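Local coordinates for diketoreductase (Acinetobacter baylyi, PDB 4E13), which probably catalyses the NAD-dependent interconversion of (3S)-3-hydroxyacyl-CoA and 3-oxoacyl-CoA in fatty acid beta-oxidation, and binds the dinucleotide in a Rossmann-type domain, at residues I90-E95 with A118-T123; E95-K100 with S127-Y132. All coordinates share one frame; numbering follows the deposited sequence.

Interaction 1 (I90-E95 with A118-T123); sequences IEAVPE and ATNSST. With NAD (nicotinamide-adenine-dinucleotide), chain B.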
ATOM      1  N   ILE A  90     -13.851 -27.855  -5.071  1.00 36.39           N
ATOM      2  CA  ILE A  90     -13.407 -26.488  -5.263  1.00 34.88           C
ATOM      3  C   ILE A  90     -13.881 -26.021  -6.621  1.00 35.10           C
ATOM      4  O   ILE A  90     -13.555 -26.614  -7.652  1.00 34.32           O
ATOM      5  CB  ILE A  90     -11.877 -26.342  -5.144  1.00 33.97           C
ATOM      6  CG1 ILE A  90     -11.426 -26.773  -3.747  1.00 33.41           C
ATOM      7  CG2 ILE A  90     -11.483 -24.890  -5.374  1.00 33.49           C
ATOM      8  CD1 ILE A  90      -9.954 -26.725  -3.539  1.00 33.98           C
ATOM      9  N   GLU A  91     -14.668 -24.959  -6.600  1.00 36.13           N
ATOM     10  CA  GLU A  91     -15.340 -24.471  -7.779  1.00 37.27           C
ATOM     11  C   GLU A  91     -14.610 -23.249  -8.335  1.00 38.00           C
ATOM     12  O   GLU A  91     -14.491 -22.217  -7.672  1.00 37.79           O
ATOM     13  CB  GLU A  91     -16.798 -24.149  -7.421  1.00 37.44           C
ATOM     14  CG  GLU A  91     -17.593 -23.487  -8.540  1.00 40.09           C
ATOM     15  CD  GLU A  91     -17.335 -21.998  -8.641  1.00 41.12           C
ATOM     16  OE1 GLU A  91     -17.647 -21.283  -7.666  1.00 42.26           O
ATOM     17  OE2 GLU A  91     -16.813 -21.542  -9.688  1.00 43.29           O
ATOM     18  N   ALA A  92     -14.092 -23.398  -9.546  1.00 37.70           N
ATOM     19  CA  ALA A  92     -13.446 -22.304 -10.253  1.00 37.71           C
ATOM     20  C   ALA A  92     -14.001 -22.255 -11.668  1.00 38.21           C
ATOM     21  O   ALA A  92     -13.243 -22.314 -12.637  1.00 37.42           O
ATOM     22  CB  ALA A  92     -11.923 -22.509 -10.283  1.00 36.72           C
ATOM     23  N   VAL A  93     -15.328 -22.174 -11.783  1.00 40.96           N
ATOM     24  CA  VAL A  93     -15.968 -22.012 -13.086  1.00 43.20           C
ATOM     25  C   VAL A  93     -15.927 -20.526 -13.433  1.00 43.21           C
ATOM     26  O   VAL A  93     -15.619 -19.702 -12.564  1.00 40.64           O
ATOM     27  CB  VAL A  93     -17.432 -22.549 -13.098  1.00 42.17           C
ATOM     28  CG1 VAL A  93     -17.461 -24.011 -12.682  1.00 44.23           C
ATOM     29  CG2 VAL A  93     -18.335 -21.724 -12.203  1.00 41.35           C
ATOM     30  N   PRO A  94     -16.232 -20.162 -14.698  1.00 44.93           N
ATOM     31  CA  PRO A  94     -16.196 -18.755 -15.109  1.00 45.54           C
ATOM     32  C   PRO A  94     -16.965 -17.838 -14.178  1.00 46.97           C
ATOM     33  O   PRO A  94     -17.925 -18.260 -13.528  1.00 46.02           O
ATOM     34  CB  PRO A  94     -16.799 -18.777 -16.520  1.00 47.31           C
ATOM     35  CG  PRO A  94     -16.531 -20.157 -17.009  1.00 43.91           C
ATOM     36  CD  PRO A  94     -16.686 -21.035 -15.796  1.00 46.52           C
ATOM     37  N   GLU A  95     -16.532 -16.586 -14.104  1.00 49.90           N
ATOM     38  CA  GLU A  95     -17.148 -15.631 -13.200  1.00 53.99           C
ATOM     39  C   GLU A  95     -18.449 -15.154 -13.845  1.00 60.35           C
ATOM     40  O   GLU A  95     -18.467 -14.157 -14.573  1.00 66.81           O
ATOM     41  CB  GLU A  95     -16.195 -14.459 -12.941  1.00 51.84           C
ATOM     42  CG  GLU A  95     -16.598 -13.567 -11.782  1.00 54.42           C
ATOM     43  CD  GLU A  95     -16.537 -14.291 -10.452  1.00 61.77           C
ATOM     44  OE1 GLU A  95     -16.401 -15.533 -10.454  1.00 65.82           O
ATOM     45  OE2 GLU A  95     -16.623 -13.623  -9.399  1.00 72.73           O
ATOM     46  N   ALA A 118     -16.591 -25.270  -1.920  1.00 46.82           N
ATOM     47  CA  ALA A 118     -15.802 -24.052  -1.790  1.00 44.66           C
ATOM     48  C   ALA A 118     -15.656 -23.352  -3.132  1.00 41.55           C
ATOM     49  O   ALA A 118     -15.174 -23.942  -4.105  1.00 41.79           O
ATOM     50  CB  ALA A 118     -14.434 -24.369  -1.201  1.00 45.55           C
ATOM     51  N   THR A 119     -16.077 -22.095  -3.176  1.00 37.46           N
ATOM     52  CA  THR A 119     -15.969 -21.284  -4.385  1.00 38.82           C
ATOM     53  C   THR A 119     -14.678 -20.462  -4.383  1.00 38.26           C
ATOM     54  O   THR A 119     -14.253 -19.963  -3.338  1.00 40.33           O
ATOM     55  CB  THR A 119     -17.140 -20.296  -4.500  1.00 36.39           C
ATOM     56  OG1 THR A 119     -16.968 -19.481  -5.668  1.00 38.27           O
ATOM     57  CG2 THR A 119     -17.204 -19.408  -3.267  1.00 35.88           C
ATOM     58  N   ASN A 120     -14.078 -20.308  -5.557  1.00 39.19           N
ATOM     59  CA  ASN A 120     -12.844 -19.529  -5.713  1.00 39.20           C
ATOM     60  C   ASN A 120     -13.178 -18.149  -6.263  1.00 40.42           C
ATOM     61  O   ASN A 120     -12.289 -17.397  -6.674  1.00 39.23           O
ATOM     62  CB  ASN A 120     -11.920 -20.212  -6.715  1.00 38.15           C
ATOM     63  CG  ASN A 120     -10.589 -19.491  -6.866  1.00 37.51           C
ATOM     64  OD1 ASN A 120      -9.956 -19.119  -5.876  1.00 36.42           O
ATOM     65  ND2 ASN A 120     -10.166 -19.277  -8.107  1.00 37.22           N
ATOM     66  N   SER A 121     -14.468 -17.823  -6.276  1.00 40.96           N
ATOM     67  CA  SER A 121     -14.944 -16.617  -6.944  1.00 43.95           C
ATOM     68  C   SER A 121     -14.278 -15.337  -6.427  1.00 41.27           C
ATOM     69  O   SER A 121     -14.094 -15.153  -5.221  1.00 45.76           O
ATOM     70  CB  SER A 121     -16.466 -16.498  -6.808  1.00 43.71           C
ATOM     71  OG  SER A 121     -16.930 -15.377  -7.530  1.00 43.61           O
ATOM     72  N   SER A 122     -13.921 -14.458  -7.353  1.00 45.11           N
ATOM     73  CA  SER A 122     -13.379 -13.155  -7.006  1.00 53.31           C
ATOM     74  C   SER A 122     -14.497 -12.207  -6.593  1.00 59.15           C
ATOM     75  O   SER A 122     -14.494 -11.680  -5.478  1.00 64.60           O
ATOM     76  CB  SER A 122     -12.620 -12.550  -8.190  1.00 53.64           C
ATOM     77  OG  SER A 122     -11.494 -13.338  -8.537  1.00 66.59           O
ATOM     78  N   THR A 123     -15.457 -12.008  -7.495  1.00 59.86           N
ATOM     79  CA  THR A 123     -16.464 -10.966  -7.328  1.00 62.94           C
ATOM     80  C   THR A 123     -17.796 -11.471  -6.766  1.00 64.73           C
ATOM     81  O   THR A 123     -18.447 -10.769  -5.989  1.00 74.87           O
ATOM     82  CB  THR A 123     -16.698 -10.230  -8.651  1.00 67.52           C
ATOM     83  OG1 THR A 123     -17.153 -11.157  -9.641  1.00 75.50           O
ATOM     84  CG2 THR A 123     -15.401  -9.600  -9.134  1.00 62.82           C
TER
HETATM   85  PA  NAD B 301     -10.764 -19.591 -16.541  1.00 49.49           P
HETATM   86  O1A NAD B 301      -9.768 -19.294 -17.595  1.00 58.08           O
HETATM   87  O2A NAD B 301     -11.896 -18.663 -16.327  1.00 59.73           O
HETATM   88  O5B NAD B 301     -11.341 -21.074 -16.783  1.00 51.18           O
HETATM   89  C5B NAD B 301     -12.689 -21.409 -16.445  1.00 48.68           C
HETATM   90  C4B NAD B 301     -12.778 -22.932 -16.319  1.00 50.81           C
HETATM   91  O4B NAD B 301     -14.169 -23.284 -16.195  1.00 54.11           O
HETATM   92  C3B NAD B 301     -12.305 -23.557 -17.623  1.00 49.51           C
HETATM   93  O3B NAD B 301     -11.891 -24.911 -17.395  1.00 47.97           O
HETATM   94  C2B NAD B 301     -13.586 -23.542 -18.434  1.00 50.73           C
HETATM   95  O2B NAD B 301     -13.498 -24.513 -19.487  1.00 51.45           O
HETATM   96  C1B NAD B 301     -14.493 -24.080 -17.346  1.00 52.80           C
HETATM   97  N9A NAD B 301     -15.928 -24.011 -17.700  1.00 63.46           N
HETATM   98  C8A NAD B 301     -16.479 -23.246 -18.639  1.00 62.65           C
HETATM   99  N7A NAD B 301     -17.800 -23.368 -18.534  1.00 60.29           N
HETATM  100  C5A NAD B 301     -18.062 -24.211 -17.538  1.00 65.57           C
HETATM  101  C6A NAD B 301     -19.212 -24.675 -17.056  1.00 68.96           C
HETATM  102  N6A NAD B 301     -20.287 -24.449 -17.805  1.00 80.99           N
HETATM  103  N1A NAD B 301     -19.254 -25.527 -16.022  1.00 70.26           N
HETATM  104  C2A NAD B 301     -18.053 -25.952 -15.443  1.00 67.56           C
HETATM  105  N3A NAD B 301     -16.861 -25.458 -15.983  1.00 64.45           N
HETATM  106  C4A NAD B 301     -16.902 -24.602 -17.014  1.00 64.52           C
HETATM  107  O3  NAD B 301      -9.974 -19.755 -15.148  1.00 61.30           O
HETATM  108  PN  NAD B 301     -10.027 -18.603 -14.028  1.00 58.86           P
HETATM  109  O1N NAD B 301     -10.300 -17.300 -14.674  1.00 68.56           O
HETATM  110  O2N NAD B 301      -8.830 -18.729 -13.166  1.00100.49           O
HETATM  111  O5D NAD B 301     -11.309 -19.025 -13.153  1.00 54.56           O
HETATM  112  C5D NAD B 301     -12.312 -18.052 -12.854  1.00 57.62           C
HETATM  113  C4D NAD B 301     -12.857 -18.316 -11.451  1.00 57.95           C
HETATM  114  O4D NAD B 301     -11.750 -18.232 -10.532  1.00 58.65           O
HETATM  115  C3D NAD B 301     -13.764 -17.155 -11.087  1.00 54.35           C
HETATM  116  O3D NAD B 301     -14.519 -17.455  -9.904  1.00 53.24           O
HETATM  117  C2D NAD B 301     -12.709 -16.105 -10.791  1.00 53.84           C
HETATM  118  O2D NAD B 301     -13.282 -15.027 -10.034  1.00 56.40           O
HETATM  119  C1D NAD B 301     -11.815 -16.944  -9.896  1.00 57.50           C
HETATM  120  N1N NAD B 301     -10.487 -16.333  -9.656  1.00 54.24           N
HETATM  121  C2N NAD B 301      -9.662 -15.994 -10.736  1.00 52.23           C
HETATM  122  C3N NAD B 301      -8.437 -15.376 -10.505  1.00 56.59           C
HETATM  123  C7N NAD B 301      -7.612 -15.051 -11.575  1.00 56.99           C
HETATM  124  O7N NAD B 301      -6.627 -14.330 -11.419  1.00 62.85           O
HETATM  125  N7N NAD B 301      -7.986 -15.548 -12.751  1.00 57.15           N
HETATM  126  C4N NAD B 301      -8.036 -15.089  -9.205  1.00 52.69           C
HETATM  127  C5N NAD B 301      -8.840 -15.442  -8.126  1.00 50.03           C
HETATM  128  C6N NAD B 301     -10.062 -16.067  -8.347  1.00 51.69           C
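Glu91 and Thr119 pair in parallel at the C-terminal ends of two neighbouring central strands, 88-91 and 116-119, and the loops that follow meet at the nicotinamide ribose of NAD. The backbone evidence is a two-bond ladder: Glu91 N donates to Ala118 O at 2.7 Å, and Asn120 N to Glu91 O at 2.9 Å. On the sheet face carrying Glu91 and Thr119 the two side chains run side by side, and Thr119 OG1 gives its proton to Glu91 OE1 (2.8 Å). The same hydroxyl accepts from Ser121 N, an ST turn that bends the chain away from the strand. Glu91 OE2 takes Val93 N on its anti lone pair, and OE1 has Tyr104 OH as a second partner, which probably fixes the carboxylate's rotation. These strands and helix 97-110 form a beta-alpha-beta unit of the Rossmann fold, whose cofactor lies across the strand ends. There Glu95, its chain bent at chi2 (66°), accepts through OE2 from both Thr123 N (2.8 Å) and Thr123 OG1 (2.5 Å), the hydroxyl on the anti lone pair, and from Leu124 N. Glu95 OE1 instead accepts from NAD O3D at 2.7 Å. From the other loop Ser122 N donates to NAD O2D at 2.8 Å. Asn120 ND2 reaches NAD O4D in a weak bond (3.1 Å), while its OD1 is held by Phe144 N.

Interaction 2 (E95-K100 with S127-Y132); sequences ESLDLK and SDLVGY. With NAD (nicotinamide-adenine-dinucleotide), chain B.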
ATOM      1  N   GLU A  95     -16.532 -16.586 -14.104  1.00 49.90           N
ATOM      2  CA  GLU A  95     -17.148 -15.631 -13.200  1.00 53.99           C
ATOM      3  C   GLU A  95     -18.449 -15.154 -13.845  1.00 60.35           C
ATOM      4  O   GLU A  95     -18.467 -14.157 -14.573  1.00 66.81           O
ATOM      5  CB  GLU A  95     -16.195 -14.459 -12.941  1.00 51.84           C
ATOM      6  CG  GLU A  95     -16.598 -13.567 -11.782  1.00 54.42           C
ATOM      7  CD  GLU A  95     -16.537 -14.291 -10.452  1.00 61.77           C
ATOM      8  OE1 GLU A  95     -16.401 -15.533 -10.454  1.00 65.82           O
ATOM      9  OE2 GLU A  95     -16.623 -13.623  -9.399  1.00 72.73           O
ATOM     10  N   SER A  96     -19.524 -15.896 -13.580  1.00 68.47           N
ATOM     11  CA  SER A  96     -20.833 -15.705 -14.211  1.00 62.00           C
ATOM     12  C   SER A  96     -21.923 -16.189 -13.271  1.00 60.11           C
ATOM     13  O   SER A  96     -22.034 -17.391 -13.019  1.00 64.72           O
ATOM     14  CB  SER A  96     -20.908 -16.515 -15.509  1.00 66.38           C
ATOM     15  OG  SER A  96     -22.228 -16.546 -16.027  1.00 63.32           O
ATOM     16  N   LEU A  97     -22.725 -15.263 -12.754  1.00 63.21           N
ATOM     17  CA  LEU A  97     -23.783 -15.602 -11.807  1.00 68.02           C
ATOM     18  C   LEU A  97     -24.655 -16.749 -12.317  1.00 74.39           C
ATOM     19  O   LEU A  97     -25.036 -17.644 -11.557  1.00 72.42           O
ATOM     20  CB  LEU A  97     -24.670 -14.383 -11.540  1.00 70.11           C
ATOM     21  CG  LEU A  97     -25.889 -14.675 -10.659  1.00 73.52           C
ATOM     22  CD1 LEU A  97     -25.450 -15.174  -9.289  1.00 67.83           C
ATOM     23  CD2 LEU A  97     -26.776 -13.446 -10.532  1.00 70.69           C
ATOM     24  N   ASP A  98     -24.976 -16.712 -13.606  1.00 79.41           N
ATOM     25  CA  ASP A  98     -25.880 -17.687 -14.201  1.00 77.02           C
ATOM     26  C   ASP A  98     -25.196 -19.052 -14.269  1.00 68.76           C
ATOM     27  O   ASP A  98     -25.790 -20.087 -13.955  1.00 67.22           O
ATOM     28  CB  ASP A  98     -26.267 -17.231 -15.612  1.00 90.78           C
ATOM     29  CG  ASP A  98     -27.355 -18.091 -16.235  1.00106.16           C
ATOM     30  OD1 ASP A  98     -27.807 -19.061 -15.589  1.00106.58           O
ATOM     31  OD2 ASP A  98     -27.758 -17.792 -17.380  1.00127.16           O
ATOM     32  N   LEU A  99     -23.932 -19.039 -14.668  1.00 63.25           N
ATOM     33  CA  LEU A  99     -23.191 -20.265 -14.890  1.00 58.38           C
ATOM     34  C   LEU A  99     -22.842 -20.949 -13.557  1.00 56.84           C
ATOM     35  O   LEU A  99     -22.780 -22.178 -13.487  1.00 60.72           O
ATOM     36  CB  LEU A  99     -21.953 -19.952 -15.729  1.00 56.42           C
ATOM     37  CG  LEU A  99     -21.172 -21.079 -16.393  1.00 59.68           C
ATOM     38  CD1 LEU A  99     -20.138 -20.494 -17.349  1.00 56.89           C
ATOM     39  CD2 LEU A  99     -20.529 -21.985 -15.362  1.00 64.99           C
ATOM     40  N   LYS A 100     -22.635 -20.164 -12.502  1.00 55.59           N
ATOM     41  CA  LYS A 100     -22.376 -20.717 -11.164  1.00 53.42           C
ATOM     42  C   LYS A 100     -23.663 -21.187 -10.495  1.00 54.11           C
ATOM     43  O   LYS A 100     -23.663 -22.132  -9.698  1.00 51.01           O
ATOM     44  CB  LYS A 100     -21.648 -19.700 -10.259  1.00 53.09           C
ATOM     45  CG  LYS A 100     -20.157 -19.490 -10.579  1.00 48.03           C
ATOM     46  CD  LYS A 100     -19.510 -18.494  -9.611  1.00 45.40           C
ATOM     47  CE  LYS A 100     -17.988 -18.580  -9.616  1.00 41.90           C
ATOM     48  NZ  LYS A 100     -17.394 -18.517 -10.970  1.00 42.03           N
ATOM     49  N   SER A 127     -22.769 -15.542  -0.264  1.00 64.94           N
ATOM     50  CA  SER A 127     -24.184 -15.353   0.024  1.00 64.33           C
ATOM     51  C   SER A 127     -24.977 -15.335  -1.280  1.00 60.33           C
ATOM     52  O   SER A 127     -26.085 -15.868  -1.344  1.00 73.52           O
ATOM     53  CB  SER A 127     -24.404 -14.055   0.798  1.00 59.82           C
ATOM     54  OG  SER A 127     -24.021 -12.935   0.018  1.00 61.61           O
ATOM     55  N   ASP A 128     -24.403 -14.733  -2.318  1.00 59.27           N
ATOM     56  CA  ASP A 128     -25.021 -14.709  -3.642  1.00 60.12           C
ATOM     57  C   ASP A 128     -25.212 -16.106  -4.220  1.00 61.48           C
ATOM     58  O   ASP A 128     -25.876 -16.272  -5.247  1.00 61.50           O
ATOM     59  CB  ASP A 128     -24.195 -13.882  -4.632  1.00 64.56           C
ATOM     60  CG  ASP A 128     -24.172 -12.406  -4.294  1.00 76.60           C
ATOM     61  OD1 ASP A 128     -24.973 -11.982  -3.432  1.00 79.16           O
ATOM     62  OD2 ASP A 128     -23.356 -11.672  -4.899  1.00 74.34           O
ATOM     63  N   LEU A 129     -24.615 -17.104  -3.575  1.00 60.77           N
ATOM     64  CA  LEU A 129     -24.584 -18.453  -4.126  1.00 57.46           C
ATOM     65  C   LEU A 129     -25.130 -19.473  -3.142  1.00 53.10           C
ATOM     66  O   LEU A 129     -25.615 -20.534  -3.544  1.00 56.56           O
ATOM     67  CB  LEU A 129     -23.143 -18.829  -4.467  1.00 58.52           C
ATOM     68  CG  LEU A 129     -22.413 -17.895  -5.425  1.00 60.55           C
ATOM     69  CD1 LEU A 129     -20.941 -18.266  -5.476  1.00 59.56           C
ATOM     70  CD2 LEU A 129     -23.055 -17.926  -6.806  1.00 62.23           C
ATOM     71  N   VAL A 130     -25.040 -19.162  -1.855  1.00 53.88           N
ATOM     72  CA  VAL A 130     -25.389 -20.125  -0.813  1.00 59.27           C
ATOM     73  C   VAL A 130     -26.742 -20.788  -1.066  1.00 68.79           C
ATOM     74  O   VAL A 130     -26.942 -21.964  -0.744  1.00 67.28           O
ATOM     75  CB  VAL A 130     -25.378 -19.475   0.580  1.00 59.85           C
ATOM     76  CG1 VAL A 130     -26.284 -18.254   0.599  1.00 59.90           C
ATOM     77  CG2 VAL A 130     -25.811 -20.482   1.631  1.00 58.16           C
ATOM     78  N   GLY A 131     -27.667 -20.033  -1.646  1.00 69.43           N
ATOM     79  CA  GLY A 131     -28.983 -20.576  -1.920  1.00 77.48           C
ATOM     80  C   GLY A 131     -28.962 -21.787  -2.828  1.00 75.74           C
ATOM     81  O   GLY A 131     -29.410 -22.870  -2.446  1.00 85.14           O
ATOM     82  N   TYR A 132     -28.422 -21.600  -4.028  1.00 64.15           N
ATOM     83  CA  TYR A 132     -28.386 -22.638  -5.049  1.00 59.44           C
ATOM     84  C   TYR A 132     -27.695 -23.923  -4.580  1.00 62.08           C
ATOM     85  O   TYR A 132     -27.832 -24.964  -5.230  1.00 65.32           O
ATOM     86  CB  TYR A 132     -27.675 -22.108  -6.288  1.00 65.05           C
ATOM     87  CG  TYR A 132     -28.168 -20.750  -6.724  1.00 73.62           C
ATOM     88  CD1 TYR A 132     -29.532 -20.489  -6.854  1.00 78.66           C
ATOM     89  CD2 TYR A 132     -27.269 -19.721  -7.007  1.00 81.92           C
ATOM     90  CE1 TYR A 132     -29.990 -19.235  -7.255  1.00 87.99           C
ATOM     91  CE2 TYR A 132     -27.717 -18.461  -7.409  1.00 80.41           C
ATOM     92  CZ  TYR A 132     -29.079 -18.226  -7.531  1.00 89.07           C
ATOM     93  OH  TYR A 132     -29.530 -16.988  -7.927  1.00100.53           O
TER
HETATM   94  PA  NAD B 301     -10.764 -19.591 -16.541  1.00 49.49           P
HETATM   95  O1A NAD B 301      -9.768 -19.294 -17.595  1.00 58.08           O
HETATM   96  O2A NAD B 301     -11.896 -18.663 -16.327  1.00 59.73           O
HETATM   97  O5B NAD B 301     -11.341 -21.074 -16.783  1.00 51.18           O
HETATM   98  C5B NAD B 301     -12.689 -21.409 -16.445  1.00 48.68           C
HETATM   99  C4B NAD B 301     -12.778 -22.932 -16.319  1.00 50.81           C
HETATM  100  O4B NAD B 301     -14.169 -23.284 -16.195  1.00 54.11           O
HETATM  101  C3B NAD B 301     -12.305 -23.557 -17.623  1.00 49.51           C
HETATM  102  O3B NAD B 301     -11.891 -24.911 -17.395  1.00 47.97           O
HETATM  103  C2B NAD B 301     -13.586 -23.542 -18.434  1.00 50.73           C
HETATM  104  O2B NAD B 301     -13.498 -24.513 -19.487  1.00 51.45           O
HETATM  105  C1B NAD B 301     -14.493 -24.080 -17.346  1.00 52.80           C
HETATM  106  N9A NAD B 301     -15.928 -24.011 -17.700  1.00 63.46           N
HETATM  107  C8A NAD B 301     -16.479 -23.246 -18.639  1.00 62.65           C
HETATM  108  N7A NAD B 301     -17.800 -23.368 -18.534  1.00 60.29           N
HETATM  109  C5A NAD B 301     -18.062 -24.211 -17.538  1.00 65.57           C
HETATM  110  C6A NAD B 301     -19.212 -24.675 -17.056  1.00 68.96           C
HETATM  111  N6A NAD B 301     -20.287 -24.449 -17.805  1.00 80.99           N
HETATM  112  N1A NAD B 301     -19.254 -25.527 -16.022  1.00 70.26           N
HETATM  113  C2A NAD B 301     -18.053 -25.952 -15.443  1.00 67.56           C
HETATM  114  N3A NAD B 301     -16.861 -25.458 -15.983  1.00 64.45           N
HETATM  115  C4A NAD B 301     -16.902 -24.602 -17.014  1.00 64.52           C
HETATM  116  O3  NAD B 301      -9.974 -19.755 -15.148  1.00 61.30           O
HETATM  117  PN  NAD B 301     -10.027 -18.603 -14.028  1.00 58.86           P
HETATM  118  O1N NAD B 301     -10.300 -17.300 -14.674  1.00 68.56           O
HETATM  119  O2N NAD B 301      -8.830 -18.729 -13.166  1.00100.49           O
HETATM  120  O5D NAD B 301     -11.309 -19.025 -13.153  1.00 54.56           O
HETATM  121  C5D NAD B 301     -12.312 -18.052 -12.854  1.00 57.62           C
HETATM  122  C4D NAD B 301     -12.857 -18.316 -11.451  1.00 57.95           C
HETATM  123  O4D NAD B 301     -11.750 -18.232 -10.532  1.00 58.65           O
HETATM  124  C3D NAD B 301     -13.764 -17.155 -11.087  1.00 54.35           C
HETATM  125  O3D NAD B 301     -14.519 -17.455  -9.904  1.00 53.24           O
HETATM  126  C2D NAD B 301     -12.709 -16.105 -10.791  1.00 53.84           C
HETATM  127  O2D NAD B 301     -13.282 -15.027 -10.034  1.00 56.40           O
HETATM  128  C1D NAD B 301     -11.815 -16.944  -9.896  1.00 57.50           C
HETATM  129  N1N NAD B 301     -10.487 -16.333  -9.656  1.00 54.24           N
HETATM  130  C2N NAD B 301      -9.662 -15.994 -10.736  1.00 52.23           C
HETATM  131  C3N NAD B 301      -8.437 -15.376 -10.505  1.00 56.59           C
HETATM  132  C7N NAD B 301      -7.612 -15.051 -11.575  1.00 56.99           C
HETATM  133  O7N NAD B 301      -6.627 -14.330 -11.419  1.00 62.85           O
HETATM  134  N7N NAD B 301      -7.986 -15.548 -12.751  1.00 57.15           N
HETATM  135  C4N NAD B 301      -8.036 -15.089  -9.205  1.00 52.69           C
HETATM  136  C5N NAD B 301      -8.840 -15.442  -8.126  1.00 50.03           C
HETATM  137  C6N NAD B 301     -10.062 -16.067  -8.347  1.00 51.69           C
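Leu129 and Leu97 bring methyl groups together where the first turn of helix 97-110 lies against the weakly bonded helical turns around 127-132. Leu129 has CG anti to its carbonyl carbon (chi1 -57°) and an extended chi2, which carries CD2 across to both Lys100 CB at 4.1 Å and Leu97 CD1 at 4.4 Å. Leu97 adopts the other common leucine shape, with CG opposite the backbone N (chi1 175°). Its CD1 thereby also reaches the edge of the Tyr132 ring, near the ring plane, 4.4 Å from Tyr132 CE2, and comes to 4.2 Å from the backbone Asp128 O. Lys100 is divided in its role: CB packs on Leu129, whereas the chain runs extended through chi2 and chi3, then bends at chi4 (51°), so that NZ ends beside the nicotinamide ribose. There Lys100 NZ forms a salt bridge with Glu95 OE1 and a hydrogen bond with NAD O3D, both at 3.2 Å; it also donates to the carbonyl of Pro94. Ser96 caps the helix, its OG accepting a weak bond from Leu99 N at 3.3 Å. The contact is thus mainly apolar and modest, burying 195 Å² in all, so its cohesion probably comes from dispersion and exclusion of water, while Lys100 NZ holds carboxylate and ribose hydroxyl together.

How the interactions relate
Interactions 1 and 2 share Glu95, lie with centres about 9 Å apart and both touch NAD. Their junction is the Lys100 ammonium group: besides bonding to the ribose hydroxyl, Lys100 NZ donates hydrogen bonds to Val93 O (2.7 Å) and Pro94 O (2.6 Å), and Glu91 OE2 lies at 3.3 Å from NZ as a long, weak ion pair. The start of helix 97-110 is therefore tied to the strand ends of interaction 1, while its flank packs in interaction 2. On the adenine side, Pro94 CG approaches Leu99 CD1 at 3.6 Å, and both residues touch the base. Segment 118-123 meets NAD at the nicotinamide end, whereas 127-132 backs helix 97-110 from farther off.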